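Local coordinates for protein trichosurin (Trichosurus vulpecula, PDB 2RA6) that probably binds and carries small hydrophobic molecules in milk whey as a homodimeric lipocalin, and here holds 4-ethylphenol in its barrel, at residues 26-31 / 129-134; 85-90 / 100-105; 34-39 / 121-126; 48-53 / 158-163. The protein carries 1 engineered substitution. All coordinates share one frame; numbering follows the deposited sequence.

Overall arrangement
The four contacts belong to one antiparallel lipocalin barrel. Contacts 1 and 3 join the same two strands, 29-35 and 121-130, on opposite sides of the chain's centre. Their own centres are about 21 Å apart. Contact 4 lies beside contact 1, centres about 8 Å apart, and the two touch: Thr30 OG1 meets Ile51 N, and Val31 O meets Ile160 N. Contact 2 is a hairpin about 17 Å from contact 1, centre to centre. It touches the second subunit, as does contact 3. The 4-ethylphenol pocket is reached most directly from contact 1, where the side chain of Phe129 comes within about 3 Å of the ligand. Contacts 1 and 3 each bind a zinc ion.

Contact 1. Residues 26-31 / 129-134; sequences RHWHTV and FGRTPN. With ZN (zinc ion), chain K.
Arg131 lays its guanidinium flat on Trp28. The planes are 12° apart, and Arg131 CZ lies 3.8 Å from the centroid of the Trp28 six-membered ring, a cation-pi contact. A bend at chi2 (-55°) turns the Arg131 chain back and brings CD over the same ring. Arg26 lies over the opposite guanidinium face, its NE 3.6 Å from Arg131 CZ, so two like charges sit close together. At the edge, Arg131 NH1 gives a hydrogen bond to His27 O at 3.0 Å. The donor stands above the carbonyl plane. Cutting Arg131 back to an alanine would probably uncover one face of Trp28 and leave His27 O without this bond. His29 and Gly130 pair through two backbone hydrogen bonds. Pro133 CD packs over the His29 ring, 4.0 Å from its centroid. His27 NE2 and His29 NE2 each bind zinc at 2.0 Å, and two atoms from outside the segments complete the site. Thr30 and Phe129 lie on the other sheet face from His29. Thr30 OG1 bonds to Ile51 N, and the Phe129 side chain touches 4-ethylphenol. The Trp28-Arg131 stack is the classic lipocalin signature, a tryptophan at the first strand packed under an arginine after the last barrel strand.

Contact 2. Residues 85-90 / 100-105; sequences EARQFK and YYESSK. Engineered in segment 100-105: Glu102 (natural residue Gly).
Gln88 and Tyr100 form an antiparallel non-hydrogen-bonded pair, their CA atoms 4.7 Å apart. They belong to the beta hairpin of strands 88-92 and 96-102, part of the lipocalin barrel. Tyr101 N gives a nearly straight bond to Arg87 O at 2.9 Å, with an angle of 165° at the hydrogen. A type II turn from Glu85 to Gln88 leads into the first strand, and Gln88 N closes it on Glu85 O. Arg87 has a positive phi (60°), as the third residue of such a turn can.

Gln88 and Tyr100 run side by side on one face of the sheet. Gln88 CG sits over the Tyr100 ring, offset toward its rim and 4.0 Å from the centroid. Gln88 CG is anti to the backbone N (chi1 -169°), and the extended chain carries the amide on toward the phenol end. Arg87 NH1 comes to the edge of the same ring, 3.3 Å from Tyr100 CD2. The aliphatic part of Arg87 lies against Tyr101 O, a buried oxygen with no polar partner in the model. Phe89 meets Tyr101 CB with its ring edge.

The contact faces the second subunit. Tyr100 stacks on Tyr100 of that subunit, and the engineered Glu102 bonds through OE2 to its Gln88 NE2. Within the chain, one water joins Glu102 OE2 to Arg87 NH1, the latter by a weak bond. A second water donates a hydrogen bond to Gln88 OE1 at 2.6 Å and accepts one from Tyr100 OH at 3.0 Å.

Contact 3. Residues 34-39 / 121-126; sequences ASSDRS and KVNVVA. With ZN (zinc ion), chain L.
Ser36 meets the opposite strand with every atom of its side chain. CB lies 3.7 Å from Val124 CG1 and equally far from Asn123 OD1. OG carries two bonds. It donates to Asn123 OD1 at 2.7 Å, in the amide plane and on a lone pair. It accepts from Val124 N at 2.9 Å, an almost straight bond. The torsion behind this is chi1 49°, which sets OG between the backbone N and the carbonyl carbon. Ser36 N bonds to Val124 O, so main chain and side chain together grip Val124. With an alanine in place of Ser36, Val124 N and Asn123 OD1 would probably lose this partner, and the Asn123 amide would be likely to turn more freely.

Ser35 OG accepts from Asp37 N, an ST turn that bends the chain out of the strand. Asp37 OD2 binds zinc at 2.0 Å. A water links Asp37 OD2, Lys121 NZ and Asn123 ND2.

Ala34 and Ala126 form a hydrogen-bonded antiparallel pair, closing strand 29-35 on strand 121-130. Phe147 and Phe143 of helix 137-148 pack on these two alanines. Val124 rests on Ile113 and Tyr115 of strand 109-118, and Ser36 touches Val122 of the second subunit.

Contact 4. Residues 48-53 / 158-163; sequences RNFIQN and LDISEV. With IPA (isopropyl alcohol), chain R.
Phe50 turns the edge of its ring to Ile160, and the two side chains cross at a slant. Ile160 CD1 lies near the ring plane, 3.5 Å from Phe50 CD1 and 3.6 Å from Phe50 CE1. Two torsions put the methyl there. Ile160 CG1 sits between the backbone N and the carbonyl carbon (chi1 64°), and the chain then runs straight out to CD1 (chi2 166°). The backbones stay well apart, with 9.5 Å between the CA atoms of Phe50 and Ile160, so side chains alone bridge the gap. The Phe50 ring also stacks on His165 and touches Cys166, which forms a disulfide with Cys73.

Arg48 crosses Leu158 at about a right angle. Its chain is extended as far as NE, and Leu158 CD1 meets the guanidinium edge, 3.8 Å from NH1. Ile160 CG2 and Val163 CG1 approach NH2 from oblique positions at longer range. The charge is answered outside the contact: NE makes a salt bridge to Glu43, and NH1 bonds to Ile41 O.

Asn49 points the other way. Its ND2 gives a bond of 2.7 Å to O2 of an isopropyl alcohol, probably from the crystallisation liquor. On the far segment, Asp159 OD1 accepts from Ser161 N, which makes an Asx turn, and also from Ser161 OG.

This contact joins the start of the second barrel strand to strand 157-159 and the residues after it. No hydrogen bond crosses it. Its cohesion therefore rests on apolar contact and on the fit of methyl groups against a ring edge and a guanidinium held by other partners.

Contact 1. Residues 26-31 / 129-134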
# COMPACT_ATOMS: atom_id res chain seq x y z
N ARG B 26 16.56 -4.67 -16.33
CA ARG B 26 16.78 -5.36 -17.59
C ARG B 26 15.85 -6.55 -17.80
O ARG B 26 14.64 -6.40 -17.76
CB ARG B 26 18.24 -5.80 -17.70
CG ARG B 26 18.82 -6.38 -16.43
CD ARG B 26 20.24 -6.87 -16.67
NE ARG B 26 20.93 -7.21 -15.44
CZ ARG B 26 21.33 -6.32 -14.53
NH1 ARG B 26 21.10 -5.03 -14.72
NH2 ARG B 26 21.96 -6.73 -13.44
N HIS B 27 16.46 -7.72 -18.02
CA HIS B 27 15.77 -8.99 -18.27
C HIS B 27 15.04 -9.57 -17.05
O HIS B 27 15.67 -9.90 -16.06
CB HIS B 27 16.81 -10.02 -18.73
CG HIS B 27 16.23 -11.24 -19.38
ND1 HIS B 27 15.91 -11.30 -20.71
CD2 HIS B 27 15.94 -12.46 -18.87
CE1 HIS B 27 15.46 -12.50 -21.01
NE2 HIS B 27 15.47 -13.23 -19.90
N TRP B 28 13.71 -9.71 -17.14
CA TRP B 28 12.93 -10.27 -16.04
C TRP B 28 11.85 -11.24 -16.52
O TRP B 28 11.46 -11.22 -17.69
CB TRP B 28 12.24 -9.17 -15.23
CG TRP B 28 13.18 -8.29 -14.49
CD1 TRP B 28 13.55 -7.01 -14.82
CD2 TRP B 28 13.89 -8.61 -13.29
NE1 TRP B 28 14.43 -6.52 -13.89
CE2 TRP B 28 14.66 -7.48 -12.94
CE3 TRP B 28 13.94 -9.75 -12.46
CZ2 TRP B 28 15.49 -7.45 -11.81
CZ3 TRP B 28 14.76 -9.71 -11.33
CH2 TRP B 28 15.52 -8.57 -11.02
N HIS B 29 11.39 -12.08 -15.60
CA HIS B 29 10.32 -13.05 -15.85
C HIS B 29 9.35 -13.00 -14.68
O HIS B 29 9.76 -12.88 -13.53
CB HIS B 29 10.87 -14.48 -15.90
CG HIS B 29 11.69 -14.79 -17.10
ND1 HIS B 29 11.18 -15.43 -18.21
CD2 HIS B 29 13.00 -14.55 -17.37
CE1 HIS B 29 12.13 -15.57 -19.11
NE2 HIS B 29 13.24 -15.04 -18.63
N THR B 30 8.06 -13.11 -14.96
CA THR B 30 7.09 -13.15 -13.88
C THR B 30 7.07 -14.60 -13.40
O THR B 30 6.87 -15.52 -14.19
CB THR B 30 5.69 -12.74 -14.36
OG1 THR B 30 5.70 -11.35 -14.72
CG2 THR B 30 4.65 -12.96 -13.26
N VAL B 31 7.29 -14.79 -12.10
CA VAL B 31 7.34 -16.13 -11.53
C VAL B 31 6.12 -16.44 -10.65
O VAL B 31 5.57 -17.53 -10.72
CB VAL B 31 8.64 -16.30 -10.71
CG1 VAL B 31 8.71 -17.70 -10.12
CG2 VAL B 31 9.84 -16.05 -11.63
N PHE B 129 9.31 -11.31 -9.52
CA PHE B 129 10.05 -11.47 -10.76
C PHE B 129 11.40 -12.12 -10.54
O PHE B 129 12.06 -11.88 -9.53
CB PHE B 129 10.34 -10.12 -11.43
CG PHE B 129 9.13 -9.32 -11.79
CD1 PHE B 129 7.89 -9.91 -11.96
CD2 PHE B 129 9.26 -7.96 -12.02
CE1 PHE B 129 6.79 -9.16 -12.37
CE2 PHE B 129 8.18 -7.19 -12.43
CZ PHE B 129 6.94 -7.80 -12.61
N GLY B 130 11.81 -12.93 -11.51
CA GLY B 130 13.10 -13.59 -11.45
C GLY B 130 13.90 -13.30 -12.71
O GLY B 130 13.34 -12.87 -13.72
N ARG B 131 15.22 -13.52 -12.64
CA ARG B 131 16.09 -13.31 -13.80
C ARG B 131 15.83 -14.38 -14.85
O ARG B 131 16.11 -14.18 -16.04
CB ARG B 131 17.56 -13.37 -13.39
CG ARG B 131 18.05 -12.15 -12.65
CD ARG B 131 17.78 -10.89 -13.44
NE ARG B 131 18.45 -9.73 -12.87
CZ ARG B 131 18.34 -8.50 -13.34
NH1 ARG B 131 17.58 -8.26 -14.40
NH2 ARG B 131 19.00 -7.50 -12.76
N THR B 132 15.30 -15.51 -14.40
CA THR B 132 14.97 -16.63 -15.27
C THR B 132 13.51 -17.02 -14.98
O THR B 132 12.90 -16.47 -14.05
CB THR B 132 15.92 -17.83 -15.05
OG1 THR B 132 15.67 -18.43 -13.78
CG2 THR B 132 17.38 -17.37 -15.11
N PRO B 133 12.95 -17.98 -15.74
CA PRO B 133 11.56 -18.42 -15.55
C PRO B 133 11.13 -18.90 -14.18
O PRO B 133 9.93 -18.94 -13.89
CB PRO B 133 11.41 -19.51 -16.61
CG PRO B 133 12.35 -19.08 -17.68
CD PRO B 133 13.56 -18.68 -16.88
N ASN B 134 12.08 -19.28 -13.33
CA ASN B 134 11.72 -19.78 -12.00
C ASN B 134 12.63 -19.17 -10.95
O ASN B 134 13.63 -18.53 -11.27
CB ASN B 134 11.85 -21.31 -11.98
CG ASN B 134 10.86 -21.97 -11.02
OD1 ASN B 134 10.37 -21.35 -10.07
ND2 ASN B 134 10.59 -23.25 -11.26
ZN ZN K . 14.96 -15.13 -19.63
O HOH W 1 7.90 -17.75 -15.43

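Contact 2. Residues 85-90 / 100-105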
# COMPACT_ATOMS: atom_id res chain seq x y z
N GLU B 85 9.35 9.62 -2.75
CA GLU B 85 9.82 8.53 -1.91
C GLU B 85 10.51 7.45 -2.73
O GLU B 85 9.97 6.98 -3.74
CB GLU B 85 8.65 7.92 -1.14
CG GLU B 85 7.97 8.86 -0.15
CD GLU B 85 8.81 9.11 1.10
OE1 GLU B 85 9.98 9.52 0.96
OE2 GLU B 85 8.30 8.89 2.22
N ALA B 86 11.70 7.05 -2.30
CA ALA B 86 12.44 6.02 -3.01
C ALA B 86 11.63 4.72 -3.01
O ALA B 86 10.82 4.49 -2.12
CB ALA B 86 13.79 5.79 -2.35
N ARG B 87 11.87 3.91 -4.03
CA ARG B 87 11.21 2.62 -4.21
C ARG B 87 9.69 2.69 -4.33
O ARG B 87 9.02 1.66 -4.39
CB ARG B 87 11.59 1.65 -3.07
CG ARG B 87 10.80 1.81 -1.80
CD ARG B 87 11.36 0.93 -0.69
NE ARG B 87 10.55 1.03 0.52
CZ ARG B 87 9.29 0.62 0.62
NH1 ARG B 87 8.69 0.08 -0.43
NH2 ARG B 87 8.64 0.76 1.76
N GLN B 88 9.14 3.90 -4.37
CA GLN B 88 7.70 4.08 -4.53
C GLN B 88 7.46 4.72 -5.89
O GLN B 88 8.11 5.70 -6.25
CB GLN B 88 7.12 4.97 -3.44
CG GLN B 88 5.59 4.97 -3.42
CD GLN B 88 5.01 5.92 -2.40
OE1 GLN B 88 5.58 6.10 -1.32
NE2 GLN B 88 3.87 6.52 -2.72
N PHE B 89 6.50 4.17 -6.64
CA PHE B 89 6.19 4.69 -7.97
C PHE B 89 4.69 4.85 -8.15
O PHE B 89 3.90 4.33 -7.37
CB PHE B 89 6.73 3.73 -9.03
CG PHE B 89 8.19 3.44 -8.90
CD1 PHE B 89 9.13 4.20 -9.59
CD2 PHE B 89 8.63 2.42 -8.06
CE1 PHE B 89 10.49 3.95 -9.43
CE2 PHE B 89 9.99 2.17 -7.90
CZ PHE B 89 10.93 2.94 -8.59
N LYS B 90 4.32 5.61 -9.17
CA LYS B 90 2.91 5.82 -9.49
C LYS B 90 2.67 5.28 -10.89
O LYS B 90 3.45 5.53 -11.81
CB LYS B 90 2.56 7.31 -9.42
CG LYS B 90 3.50 8.22 -10.19
CD LYS B 90 3.16 9.68 -9.94
CE LYS B 90 4.16 10.61 -10.61
NZ LYS B 90 3.82 12.04 -10.39
N TYR B 100 5.16 -0.32 -4.98
CA TYR B 100 6.32 -0.37 -4.09
C TYR B 100 7.26 -1.50 -4.50
O TYR B 100 6.83 -2.63 -4.73
CB TYR B 100 5.90 -0.57 -2.63
CG TYR B 100 5.16 0.61 -2.03
CD1 TYR B 100 3.79 0.76 -2.20
CD2 TYR B 100 5.84 1.56 -1.28
CE1 TYR B 100 3.11 1.84 -1.65
CE2 TYR B 100 5.18 2.65 -0.73
CZ TYR B 100 3.81 2.78 -0.91
OH TYR B 100 3.15 3.86 -0.36
N TYR B 101 8.54 -1.18 -4.59
CA TYR B 101 9.56 -2.16 -4.95
C TYR B 101 10.31 -2.63 -3.70
O TYR B 101 10.62 -1.82 -2.82
CB TYR B 101 10.56 -1.53 -5.92
CG TYR B 101 11.87 -2.30 -6.04
CD1 TYR B 101 11.94 -3.49 -6.75
CD2 TYR B 101 13.03 -1.82 -5.45
CE1 TYR B 101 13.14 -4.19 -6.86
CE2 TYR B 101 14.23 -2.50 -5.55
CZ TYR B 101 14.28 -3.69 -6.26
OH TYR B 101 15.48 -4.36 -6.40
N GLU B 102 10.61 -3.93 -3.64
CA GLU B 102 11.35 -4.51 -2.52
C GLU B 102 12.20 -5.68 -3.02
O GLU B 102 11.81 -6.38 -3.95
CB GLU B 102 10.40 -5.06 -1.45
CG GLU B 102 9.34 -4.09 -0.93
CD GLU B 102 8.47 -4.72 0.14
OE1 GLU B 102 8.03 -5.88 -0.03
OE2 GLU B 102 8.20 -4.04 1.16
N SER B 103 13.36 -5.88 -2.41
CA SER B 103 14.23 -7.02 -2.73
C SER B 103 15.48 -7.06 -1.87
O SER B 103 16.23 -6.09 -1.80
CB SER B 103 14.68 -7.02 -4.19
OG SER B 103 15.51 -8.17 -4.43
N SER B 104 15.69 -8.20 -1.22
CA SER B 104 16.86 -8.40 -0.38
C SER B 104 18.02 -8.86 -1.26
O SER B 104 19.18 -8.81 -0.85
CB SER B 104 16.56 -9.45 0.70
OG SER B 104 16.21 -10.70 0.14
N LYS B 105 17.69 -9.30 -2.46
CA LYS B 105 18.67 -9.76 -3.44
C LYS B 105 18.27 -9.19 -4.80
O LYS B 105 17.75 -9.90 -5.66
CB LYS B 105 18.70 -11.29 -3.48
CG LYS B 105 19.29 -11.92 -2.23
CD LYS B 105 19.32 -13.44 -2.32
CE LYS B 105 17.94 -14.04 -2.12
NZ LYS B 105 17.42 -13.76 -0.76
O HOH W 2 7.14 -1.77 0.44
O HOH W 3 4.81 5.81 1.11

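Contact 3. Residues 34-39 / 121-126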
# COMPACT_ATOMS: atom_id res chain seq x y z
N ALA B 34 0.09 -12.75 -7.05
CA ALA B 34 -0.79 -12.96 -5.91
C ALA B 34 -1.66 -11.73 -5.81
O ALA B 34 -1.23 -10.62 -6.12
CB ALA B 34 0.02 -13.15 -4.63
N SER B 35 -2.91 -11.91 -5.41
CA SER B 35 -3.81 -10.78 -5.32
C SER B 35 -4.94 -11.00 -4.35
O SER B 35 -5.32 -12.14 -4.07
CB SER B 35 -4.40 -10.46 -6.69
OG SER B 35 -5.27 -9.33 -6.62
N SER B 36 -5.46 -9.89 -3.84
CA SER B 36 -6.58 -9.93 -2.92
C SER B 36 -7.83 -10.35 -3.72
O SER B 36 -8.80 -10.84 -3.15
CB SER B 36 -6.78 -8.54 -2.29
OG SER B 36 -6.77 -7.52 -3.27
N ASP B 37 -7.78 -10.15 -5.03
CA ASP B 37 -8.88 -10.54 -5.92
C ASP B 37 -8.29 -11.42 -7.00
O ASP B 37 -7.66 -10.93 -7.95
CB ASP B 37 -9.53 -9.31 -6.55
CG ASP B 37 -10.81 -9.64 -7.31
OD1 ASP B 37 -10.86 -10.71 -7.95
OD2 ASP B 37 -11.76 -8.83 -7.25
N ARG B 38 -8.48 -12.73 -6.88
CA ARG B 38 -7.91 -13.68 -7.84
C ARG B 38 -8.30 -13.43 -9.29
O ARG B 38 -7.51 -13.72 -10.19
CB ARG B 38 -8.26 -15.12 -7.45
CG ARG B 38 -7.50 -16.15 -8.27
CD ARG B 38 -7.25 -17.43 -7.48
NE ARG B 38 -8.47 -18.15 -7.14
CZ ARG B 38 -9.10 -18.98 -7.97
NH1 ARG B 38 -8.64 -19.19 -9.19
NH2 ARG B 38 -10.21 -19.60 -7.56
N SER B 39 -9.50 -12.91 -9.53
CA SER B 39 -9.92 -12.66 -10.91
C SER B 39 -8.97 -11.70 -11.61
O SER B 39 -8.82 -11.73 -12.83
CB SER B 39 -11.35 -12.10 -10.95
OG SER B 39 -11.39 -10.73 -10.61
N LYS B 121 -12.41 1.19 -5.24
CA LYS B 121 -12.07 -0.01 -4.50
C LYS B 121 -10.57 -0.24 -4.52
O LYS B 121 -9.91 0.01 -5.53
CB LYS B 121 -12.77 -1.24 -5.10
CG LYS B 121 -12.52 -2.51 -4.30
CD LYS B 121 -13.20 -3.72 -4.92
CE LYS B 121 -12.88 -4.98 -4.13
NZ LYS B 121 -13.51 -6.19 -4.72
N VAL B 122 -10.04 -0.73 -3.41
CA VAL B 122 -8.61 -0.99 -3.32
C VAL B 122 -8.32 -2.48 -3.39
O VAL B 122 -9.01 -3.30 -2.78
CB VAL B 122 -8.02 -0.48 -1.99
CG1 VAL B 122 -6.51 -0.65 -2.00
CG2 VAL B 122 -8.40 0.97 -1.76
N ASN B 123 -7.30 -2.83 -4.17
CA ASN B 123 -6.88 -4.22 -4.26
C ASN B 123 -5.38 -4.25 -4.23
O ASN B 123 -4.72 -3.26 -4.55
CB ASN B 123 -7.37 -4.89 -5.53
CG ASN B 123 -8.72 -5.54 -5.34
OD1 ASN B 123 -8.88 -6.48 -4.54
ND2 ASN B 123 -9.70 -5.06 -6.07
N VAL B 124 -4.83 -5.37 -3.80
CA VAL B 124 -3.39 -5.50 -3.78
C VAL B 124 -3.01 -6.61 -4.73
O VAL B 124 -3.63 -7.67 -4.78
CB VAL B 124 -2.87 -5.81 -2.35
CG1 VAL B 124 -3.40 -7.16 -1.88
CG2 VAL B 124 -1.35 -5.81 -2.35
N VAL B 125 -1.99 -6.34 -5.54
CA VAL B 125 -1.48 -7.32 -6.48
C VAL B 125 0.02 -7.35 -6.22
O VAL B 125 0.69 -6.33 -6.30
CB VAL B 125 -1.74 -6.91 -7.96
CG1 VAL B 125 -1.17 -7.97 -8.90
CG2 VAL B 125 -3.24 -6.76 -8.21
N ALA B 126 0.52 -8.53 -5.89
CA ALA B 126 1.94 -8.70 -5.62
C ALA B 126 2.57 -9.48 -6.76
O ALA B 126 2.01 -10.48 -7.23
CB ALA B 126 2.13 -9.43 -4.30
ZN ZN L . -13.43 -9.03 -8.31
O HOH W 4 -11.77 -6.16 -6.81

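Contact 4. Residues 48-53 / 158-163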
# COMPACT_ATOMS: atom_id res chain seq x y z
N ARG B 48 -2.88 -9.97 -15.20
CA ARG B 48 -2.20 -11.18 -15.61
C ARG B 48 -1.32 -10.78 -16.78
O ARG B 48 -1.63 -11.06 -17.95
CB ARG B 48 -3.18 -12.28 -16.04
CG ARG B 48 -2.50 -13.63 -16.22
CD ARG B 48 -3.48 -14.74 -16.58
NE ARG B 48 -2.79 -16.01 -16.81
CZ ARG B 48 -2.40 -16.84 -15.84
NH1 ARG B 48 -2.62 -16.54 -14.57
NH2 ARG B 48 -1.77 -17.97 -16.15
N ASN B 49 -0.23 -10.11 -16.45
CA ASN B 49 0.73 -9.65 -17.45
C ASN B 49 2.07 -10.25 -17.08
O ASN B 49 2.40 -10.40 -15.90
CB ASN B 49 0.81 -8.12 -17.45
CG ASN B 49 -0.55 -7.48 -17.64
OD1 ASN B 49 -1.26 -7.78 -18.60
ND2 ASN B 49 -0.91 -6.58 -16.73
N PHE B 50 2.84 -10.61 -18.10
CA PHE B 50 4.13 -11.25 -17.90
C PHE B 50 5.25 -10.30 -18.29
O PHE B 50 5.42 -9.97 -19.47
CB PHE B 50 4.17 -12.51 -18.75
CG PHE B 50 2.93 -13.34 -18.63
CD1 PHE B 50 2.67 -14.05 -17.46
CD2 PHE B 50 2.00 -13.38 -19.66
CE1 PHE B 50 1.49 -14.79 -17.32
CE2 PHE B 50 0.82 -14.12 -19.54
CZ PHE B 50 0.57 -14.82 -18.36
N ILE B 51 6.03 -9.88 -17.30
CA ILE B 51 7.12 -8.95 -17.55
C ILE B 51 8.18 -9.57 -18.46
O ILE B 51 8.44 -10.77 -18.41
CB ILE B 51 7.78 -8.50 -16.22
CG1 ILE B 51 8.77 -7.37 -16.47
CG2 ILE B 51 8.49 -9.66 -15.55
CD1 ILE B 51 8.14 -6.06 -16.91
N GLN B 52 8.77 -8.74 -19.32
CA GLN B 52 9.82 -9.17 -20.23
C GLN B 52 11.08 -8.38 -19.91
O GLN B 52 12.18 -8.92 -19.89
CB GLN B 52 9.41 -8.93 -21.69
CG GLN B 52 8.08 -9.58 -22.11
CD GLN B 52 8.09 -11.10 -22.00
OE1 GLN B 52 8.90 -11.78 -22.62
NE2 GLN B 52 7.17 -11.64 -21.20
N ASN B 53 10.91 -7.09 -19.64
CA ASN B 53 12.05 -6.26 -19.30
C ASN B 53 11.66 -4.93 -18.67
O ASN B 53 10.54 -4.45 -18.83
CB ASN B 53 12.93 -6.01 -20.53
CG ASN B 53 12.15 -5.51 -21.72
OD1 ASN B 53 11.58 -4.42 -21.69
ND2 ASN B 53 12.11 -6.31 -22.78
N LEU B 158 -0.68 -17.51 -7.50
CA LEU B 158 -0.51 -18.27 -8.73
C LEU B 158 0.96 -18.33 -9.10
O LEU B 158 1.54 -17.32 -9.48
CB LEU B 158 -1.30 -17.62 -9.87
CG LEU B 158 -2.82 -17.55 -9.68
CD1 LEU B 158 -3.45 -16.87 -10.89
CD2 LEU B 158 -3.37 -18.96 -9.51
N ASP B 159 1.55 -19.51 -8.97
CA ASP B 159 2.95 -19.70 -9.34
C ASP B 159 2.89 -20.03 -10.82
O ASP B 159 2.48 -21.13 -11.19
CB ASP B 159 3.53 -20.89 -8.57
CG ASP B 159 5.00 -21.13 -8.88
OD1 ASP B 159 5.44 -20.76 -9.98
OD2 ASP B 159 5.70 -21.71 -8.02
N ILE B 160 3.27 -19.10 -11.68
CA ILE B 160 3.18 -19.37 -13.11
C ILE B 160 4.44 -19.96 -13.72
O ILE B 160 4.52 -20.14 -14.94
CB ILE B 160 2.79 -18.12 -13.91
CG1 ILE B 160 3.88 -17.06 -13.78
CG2 ILE B 160 1.44 -17.59 -13.42
CD1 ILE B 160 3.75 -15.94 -14.78
N SER B 161 5.43 -20.27 -12.89
CA SER B 161 6.66 -20.86 -13.38
C SER B 161 6.35 -22.26 -13.88
O SER B 161 7.11 -22.84 -14.66
CB SER B 161 7.70 -20.94 -12.26
OG SER B 161 7.31 -21.90 -11.29
N GLU B 162 5.22 -22.79 -13.42
CA GLU B 162 4.79 -24.14 -13.78
C GLU B 162 3.69 -24.17 -14.84
O GLU B 162 3.01 -25.19 -14.99
CB GLU B 162 4.31 -24.87 -12.52
CG GLU B 162 3.27 -24.10 -11.73
CD GLU B 162 3.05 -24.67 -10.34
OE1 GLU B 162 4.03 -24.77 -9.58
OE2 GLU B 162 1.89 -25.01 -10.01
N VAL B 163 3.53 -23.08 -15.57
CA VAL B 163 2.51 -23.01 -16.61
C VAL B 163 3.06 -22.38 -17.88
O VAL B 163 3.96 -21.54 -17.83
CB VAL B 163 1.27 -22.21 -16.13
CG1 VAL B 163 1.63 -20.75 -15.94
CG2 VAL B 163 0.13 -22.36 -17.13
C1 IPA R . 0.32 -4.04 -14.91
C2 IPA R . 0.84 -5.12 -14.04
C3 IPA R . 2.19 -4.50 -13.98
O2 IPA R . 0.81 -6.44 -14.63